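Local coordinates for protein family 88 glycosyl hydrolase (Bacteroides thetaiotaomicron, PDB 5NOA) that probably hydrolyses unsaturated uronic acid residues from the sugar chains left by polysaccharide lyases, as part of plant glycan breakdown by a human gut bacterium, at residues M144-W157 / L180-A192. Numbering follows the deposited sequence.
Sequences MEYQMSTPNNDYWW and LYLEKLHEYLAYA
E145 OE2 is gripped twice: Y181 OH donates to it at 2.7 Å, meeting the carboxylate on its anti side, and R141 adds a salt bridge. The Y181 ring is also the floor for M148, whose chain bends at its last torsion (chi3 -65°) and lays CE over the ring centre, 3.6 Å from the Y181 centroid. A leucine in place of Y181 would probably leave E145 OE2 without its hydroxyl partner and the M148 methyl without a flat face to rest on. M148 itself is a knob in the hole formed by L180, Y181, K184 and Y188. Within helix 180-196, K184 NZ forms a salt bridge with E187 OE1 (2.9 Å); two separate waters each accept from K184 NZ and lie within bonding distance of the T150 carbonyl, past the end of helix 135-149. Next comes an aromatic cluster: Y155 turns its edge, offset, toward the face of Y188, and Y188 presents its edge to the W156 face, planes at 71°. Y188 CB sits 3.4 Å from the W156 six-membered ring centroid. Helical segments 144-149 and 180-192 cross at 59°, with loop 150-157 running on across helix 180-196, consistent with neighbours in the (alpha/alpha)6 barrel of family 88 hydrolases.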
loop_
_atom_site.group_PDB
_atom_site.type_symbol
_atom_site.label_atom_id
_atom_site.label_comp_id
_atom_site.label_asym_id
_atom_site.label_seq_id
_atom_site.Cartn_x
_atom_site.Cartn_y
_atom_site.Cartn_z
ATOM N N MET A 144 -4.752 -7.205 17.661
ATOM C CA MET A 144 -5.435 -7.975 16.621
ATOM C C MET A 144 -6.209 -9.166 17.177
ATOM O O MET A 144 -7.285 -9.488 16.697
ATOM C CB MET A 144 -4.454 -8.441 15.536
ATOM C CG MET A 144 -3.703 -7.333 14.802
ATOM S SD MET A 144 -4.679 -5.869 14.334
ATOM C CE MET A 144 -5.884 -6.572 13.213
ATOM N N GLU A 145 -5.667 -9.799 18.213
ATOM C CA GLU A 145 -6.352 -10.917 18.846
ATOM C C GLU A 145 -7.623 -10.463 19.573
ATOM O O GLU A 145 -8.631 -11.164 19.517
ATOM C CB GLU A 145 -5.386 -11.752 19.672
ATOM C CG GLU A 145 -4.360 -12.415 18.739
ATOM C CD GLU A 145 -3.065 -12.928 19.354
ATOM O OE1 GLU A 145 -2.989 -13.084 20.602
ATOM O OE2 GLU A 145 -2.094 -13.189 18.570
ATOM N N TYR A 146 -7.614 -9.281 20.208
ATOM C CA TYR A 146 -8.855 -8.744 20.734
ATOM C C TYR A 146 -9.839 -8.464 19.592
ATOM O O TYR A 146 -11.006 -8.859 19.627
ATOM C CB TYR A 146 -8.622 -7.460 21.537
ATOM C CG TYR A 146 -9.945 -6.848 21.943
ATOM C CD1 TYR A 146 -10.712 -7.424 22.962
ATOM C CD2 TYR A 146 -10.462 -5.741 21.280
ATOM C CE1 TYR A 146 -11.955 -6.906 23.279
ATOM C CE2 TYR A 146 -11.685 -5.208 21.622
ATOM C CZ TYR A 146 -12.436 -5.785 22.612
ATOM O OH TYR A 146 -13.661 -5.262 22.950
ATOM N N GLN A 147 -9.383 -7.789 18.548
ATOM C CA GLN A 147 -10.252 -7.503 17.415
ATOM C C GLN A 147 -10.903 -8.765 16.873
ATOM O O GLN A 147 -12.109 -8.807 16.635
ATOM C CB GLN A 147 -9.475 -6.790 16.331
ATOM C CG GLN A 147 -10.290 -6.345 15.144
ATOM C CD GLN A 147 -9.496 -5.453 14.234
ATOM O OE1 GLN A 147 -8.744 -4.601 14.697
ATOM N NE2 GLN A 147 -9.700 -5.620 12.938
ATOM N N MET A 148 -10.110 -9.815 16.686
ATOM C CA MET A 148 -10.638 -11.054 16.118
ATOM C C MET A 148 -11.645 -11.755 17.041
ATOM O O MET A 148 -12.473 -12.521 16.572
ATOM C CB MET A 148 -9.512 -12.017 15.741
ATOM C CG MET A 148 -8.654 -11.491 14.608
ATOM S SD MET A 148 -7.433 -12.686 14.033
ATOM C CE MET A 148 -6.363 -12.886 15.448
ATOM N N SER A 149 -11.586 -11.461 18.335
ATOM C CA SER A 149 -12.525 -12.016 19.302
ATOM C C SER A 149 -13.862 -11.354 19.272
ATOM O O SER A 149 -14.846 -11.895 19.777
ATOM C CB SER A 149 -11.960 -11.932 20.730
ATOM O OG SER A 149 -12.065 -10.661 21.337
ATOM N N THR A 150 -13.941 -10.159 18.712
ATOM C CA THR A 150 -15.215 -9.427 18.636
ATOM C C THR A 150 -16.064 -10.027 17.499
ATOM O O THR A 150 -15.521 -10.641 16.591
ATOM C CB THR A 150 -15.010 -7.921 18.390
ATOM O OG1 THR A 150 -14.522 -7.689 17.070
ATOM C CG2 THR A 150 -14.105 -7.318 19.429
ATOM N N PRO A 151 -17.395 -9.824 17.560
ATOM C CA PRO A 151 -18.226 -10.356 16.471
ATOM C C PRO A 151 -18.198 -9.534 15.208
ATOM O O PRO A 151 -18.644 -10.017 14.174
ATOM C CB PRO A 151 -19.651 -10.369 17.058
ATOM C CG PRO A 151 -19.606 -9.593 18.298
ATOM C CD PRO A 151 -18.192 -9.358 18.707
ATOM N N ASN A 152 -17.748 -8.284 15.279
ATOM C CA ASN A 152 -17.965 -7.356 14.187
ATOM C C ASN A 152 -17.198 -7.828 12.944
ATOM O O ASN A 152 -16.069 -8.302 13.043
ATOM C CB ASN A 152 -17.448 -5.956 14.560
ATOM C CG ASN A 152 -17.882 -5.468 15.913
ATOM O OD1 ASN A 152 -17.745 -6.156 16.922
ATOM N ND2 ASN A 152 -18.278 -4.217 15.951
ATOM N N ASN A 153 -17.779 -7.623 11.772
ATOM C CA ASN A 153 -17.108 -7.966 10.508
ATOM C C ASN A 153 -16.702 -6.745 9.676
ATOM O O ASN A 153 -16.217 -6.920 8.577
ATOM C CB ASN A 153 -17.973 -8.913 9.646
ATOM C CG ASN A 153 -19.135 -8.214 8.989
ATOM O OD1 ASN A 153 -19.618 -7.205 9.478
ATOM N ND2 ASN A 153 -19.609 -8.754 7.874
ATOM N N ASP A 154 -16.922 -5.544 10.212
ATOM C CA ASP A 154 -16.940 -4.327 9.389
ATOM C C ASP A 154 -15.755 -3.384 9.699
ATOM O O ASP A 154 -15.853 -2.166 9.503
ATOM C CB ASP A 154 -18.270 -3.588 9.547
ATOM C CG ASP A 154 -18.552 -3.150 10.958
ATOM O OD1 ASP A 154 -17.869 -3.565 11.898
ATOM O OD2 ASP A 154 -19.549 -2.423 11.107
ATOM N N TYR A 155 -14.656 -3.961 10.145
ATOM C CA TYR A 155 -13.463 -3.187 10.457
ATOM C C TYR A 155 -12.840 -2.511 9.240
ATOM O O TYR A 155 -12.179 -1.498 9.412
ATOM C CB TYR A 155 -12.410 -4.053 11.176
ATOM C CG TYR A 155 -12.838 -4.394 12.588
ATOM C CD1 TYR A 155 -12.769 -3.425 13.571
ATOM C CD2 TYR A 155 -13.375 -5.640 12.923
ATOM C CE1 TYR A 155 -13.225 -3.678 14.849
ATOM C CE2 TYR A 155 -13.786 -5.896 14.230
ATOM C CZ TYR A 155 -13.713 -4.911 15.176
ATOM O OH TYR A 155 -14.138 -5.098 16.472
ATOM N N TRP A 156 -12.966 -3.114 8.057
ATOM C CA TRP A 156 -12.305 -2.609 6.836
ATOM C C TRP A 156 -13.368 -1.974 5.945
ATOM O O TRP A 156 -13.881 -2.569 4.981
ATOM C CB TRP A 156 -11.519 -3.694 6.119
ATOM C CG TRP A 156 -10.434 -4.295 6.959
ATOM C CD1 TRP A 156 -9.949 -3.816 8.153
ATOM C CD2 TRP A 156 -9.734 -5.533 6.716
ATOM N NE1 TRP A 156 -9.014 -4.688 8.657
ATOM C CE2 TRP A 156 -8.850 -5.735 7.789
ATOM C CE3 TRP A 156 -9.764 -6.503 5.683
ATOM C CZ2 TRP A 156 -8.026 -6.863 7.867
ATOM C CZ3 TRP A 156 -8.977 -7.573 5.769
ATOM C CH2 TRP A 156 -8.111 -7.760 6.838
ATOM N N TRP A 157 -13.718 -0.738 6.300
ATOM C CA TRP A 157 -14.821 0.003 5.709
ATOM C C TRP A 157 -14.394 1.058 4.684
ATOM O O TRP A 157 -15.232 1.784 4.157
ATOM C CB TRP A 157 -15.716 0.637 6.807
ATOM C CG TRP A 157 -14.929 1.447 7.781
ATOM C CD1 TRP A 157 -14.425 1.025 8.986
ATOM C CD2 TRP A 157 -14.526 2.822 7.650
ATOM N NE1 TRP A 157 -13.709 2.023 9.566
ATOM C CE2 TRP A 157 -13.784 3.147 8.797
ATOM C CE3 TRP A 157 -14.756 3.823 6.695
ATOM C CZ2 TRP A 157 -13.234 4.390 8.991
ATOM C CZ3 TRP A 157 -14.235 5.044 6.912
ATOM C CH2 TRP A 157 -13.466 5.326 8.033
ATOM N N LEU A 180 -6.645 -18.387 13.151
ATOM C CA LEU A 180 -7.668 -17.372 13.205
ATOM C C LEU A 180 -7.289 -16.139 12.382
ATOM O O LEU A 180 -8.164 -15.519 11.803
ATOM C CB LEU A 180 -7.999 -17.014 14.654
ATOM C CG LEU A 180 -9.190 -16.097 14.845
ATOM C CD1 LEU A 180 -10.495 -16.759 14.385
ATOM C CD2 LEU A 180 -9.282 -15.699 16.307
ATOM N N TYR A 181 -5.999 -15.792 12.336
ATOM C CA TYR A 181 -5.577 -14.650 11.494
ATOM C C TYR A 181 -6.017 -14.801 10.046
ATOM O O TYR A 181 -6.412 -13.826 9.420
ATOM C CB TYR A 181 -4.061 -14.453 11.564
ATOM C CG TYR A 181 -3.566 -13.791 12.824
ATOM C CD1 TYR A 181 -3.720 -12.432 13.000
ATOM C CD2 TYR A 181 -2.938 -14.514 13.844
ATOM C CE1 TYR A 181 -3.277 -11.808 14.156
ATOM C CE2 TYR A 181 -2.507 -13.890 14.991
ATOM C CZ TYR A 181 -2.675 -12.534 15.133
ATOM O OH TYR A 181 -2.233 -11.876 16.248
ATOM N N LEU A 182 -5.929 -16.019 9.524
ATOM C CA LEU A 182 -6.284 -16.237 8.128
ATOM C C LEU A 182 -7.777 -16.359 7.894
ATOM O O LEU A 182 -8.284 -15.979 6.840
ATOM C CB LEU A 182 -5.488 -17.418 7.548
ATOM C CG LEU A 182 -3.967 -17.295 7.677
ATOM C CD1 LEU A 182 -3.291 -18.507 7.032
ATOM C CD2 LEU A 182 -3.447 -15.998 7.100
ATOM N N GLU A 183 -8.491 -16.844 8.898
ATOM C CA GLU A 183 -9.937 -16.846 8.835
ATOM C C GLU A 183 -10.512 -15.429 8.851
ATOM O O GLU A 183 -11.412 -15.071 8.066
ATOM C CB GLU A 183 -10.519 -17.654 9.978
ATOM C CG GLU A 183 -12.027 -17.641 10.083
ATOM C CD GLU A 183 -12.752 -18.085 8.832
ATOM O OE1 GLU A 183 -12.300 -19.077 8.157
ATOM O OE2 GLU A 183 -13.805 -17.419 8.552
ATOM N N LYS A 184 -9.987 -14.614 9.740
ATOM C CA LYS A 184 -10.438 -13.228 9.855
ATOM C C LYS A 184 -9.975 -12.348 8.708
ATOM O O LYS A 184 -10.706 -11.427 8.334
ATOM C CB LYS A 184 -10.068 -12.693 11.239
ATOM C CG LYS A 184 -10.892 -13.347 12.354
ATOM C CD LYS A 184 -12.292 -12.764 12.434
ATOM C CE LYS A 184 -13.145 -13.441 13.491
ATOM N NZ LYS A 184 -14.472 -12.789 13.596
ATOM N N LEU A 185 -8.796 -12.619 8.143
ATOM C CA LEU A 185 -8.422 -11.936 6.893
ATOM C C LEU A 185 -9.552 -12.102 5.885
ATOM O O LEU A 185 -10.002 -11.143 5.244
ATOM C CB LEU A 185 -7.124 -12.562 6.366
ATOM C CG LEU A 185 -6.715 -12.182 4.936
ATOM C CD1 LEU A 185 -6.489 -10.714 4.798
ATOM C CD2 LEU A 185 -5.500 -12.988 4.561
ATOM N N HIS A 186 -10.031 -13.352 5.734
ATOM C CA HIS A 186 -11.092 -13.596 4.760
ATOM C C HIS A 186 -12.395 -12.894 5.139
ATOM O O HIS A 186 -13.036 -12.271 4.286
ATOM C CB HIS A 186 -11.321 -15.074 4.621
ATOM C CG HIS A 186 -12.311 -15.400 3.583
ATOM N ND1 HIS A 186 -13.606 -15.721 3.884
ATOM C CD2 HIS A 186 -12.228 -15.375 2.232
ATOM C CE1 HIS A 186 -14.281 -15.921 2.766
ATOM N NE2 HIS A 186 -13.468 -15.705 1.745
ATOM N N GLU A 187 -12.788 -12.999 6.410
ATOM C CA GLU A 187 -14.049 -12.414 6.832
ATOM C C GLU A 187 -14.038 -10.891 6.642
ATOM O O GLU A 187 -14.991 -10.302 6.105
ATOM C CB GLU A 187 -14.308 -12.766 8.286
ATOM C CG GLU A 187 -15.621 -12.204 8.773
ATOM C CD GLU A 187 -15.998 -12.617 10.157
ATOM O OE1 GLU A 187 -15.213 -13.261 10.862
ATOM O OE2 GLU A 187 -17.139 -12.228 10.527
ATOM N N TYR A 188 -12.952 -10.254 7.039
ATOM C CA TYR A 188 -12.879 -8.798 6.938
ATOM C C TYR A 188 -12.783 -8.331 5.483
ATOM O O TYR A 188 -13.369 -7.304 5.123
ATOM C CB TYR A 188 -11.740 -8.232 7.789
ATOM C CG TYR A 188 -11.830 -8.493 9.287
ATOM C CD1 TYR A 188 -13.024 -8.763 9.934
ATOM C CD2 TYR A 188 -10.663 -8.495 10.039
ATOM C CE1 TYR A 188 -13.044 -8.967 11.323
ATOM C CE2 TYR A 188 -10.669 -8.741 11.378
ATOM C CZ TYR A 188 -11.876 -8.967 12.026
ATOM O OH TYR A 188 -11.838 -9.182 13.380
ATOM N N LEU A 189 -12.045 -9.051 4.647
ATOM C CA LEU A 189 -11.958 -8.681 3.239
ATOM C C LEU A 189 -13.281 -8.942 2.541
ATOM O O LEU A 189 -13.710 -8.149 1.708
ATOM C CB LEU A 189 -10.855 -9.451 2.566
ATOM C CG LEU A 189 -10.735 -9.252 1.050
ATOM C CD1 LEU A 189 -10.498 -7.816 0.696
ATOM C CD2 LEU A 189 -9.626 -10.101 0.490
ATOM N N ALA A 190 -13.964 -10.032 2.896
ATOM C CA ALA A 190 -15.243 -10.314 2.274
ATOM C C ALA A 190 -16.211 -9.164 2.533
ATOM O O ALA A 190 -16.987 -8.768 1.628
ATOM C CB ALA A 190 -15.798 -11.653 2.768
ATOM N N TYR A 191 -16.195 -8.600 3.741
ATOM C CA TYR A 191 -17.022 -7.433 4.028
ATOM C C TYR A 191 -16.680 -6.259 3.146
ATOM O O TYR A 191 -17.520 -5.691 2.481
ATOM C CB TYR A 191 -16.851 -6.994 5.480
ATOM C CG TYR A 191 -17.563 -5.714 5.748
ATOM C CD1 TYR A 191 -18.924 -5.727 5.947
ATOM C CD2 TYR A 191 -16.904 -4.487 5.731
ATOM C CE1 TYR A 191 -19.638 -4.564 6.142
ATOM C CE2 TYR A 191 -17.591 -3.319 5.933
ATOM C CZ TYR A 191 -18.960 -3.369 6.126
ATOM O OH TYR A 191 -19.646 -2.208 6.311
ATOM N N ALA A 192 -15.388 -5.919 3.088
ATOM C CA ALA A 192 -14.953 -4.785 2.286
ATOM C C ALA A 192 -15.350 -4.967 0.813
ATOM O O ALA A 192 -15.802 -4.024 0.155
ATOM C CB ALA A 192 -13.442 -4.604 2.411
HETATM O O HOH W 1 -14.261 -9.936 14.299
HETATM O O HOH W 2 -15.736 -13.508 16.054
HETATM O O HOH W 3 -17.492 -12.307 13.170
HETATM O O HOH W 4 -14.079 -5.641 7.396
HETATM O O HOH W 5 -17.733 -10.845 6.239
#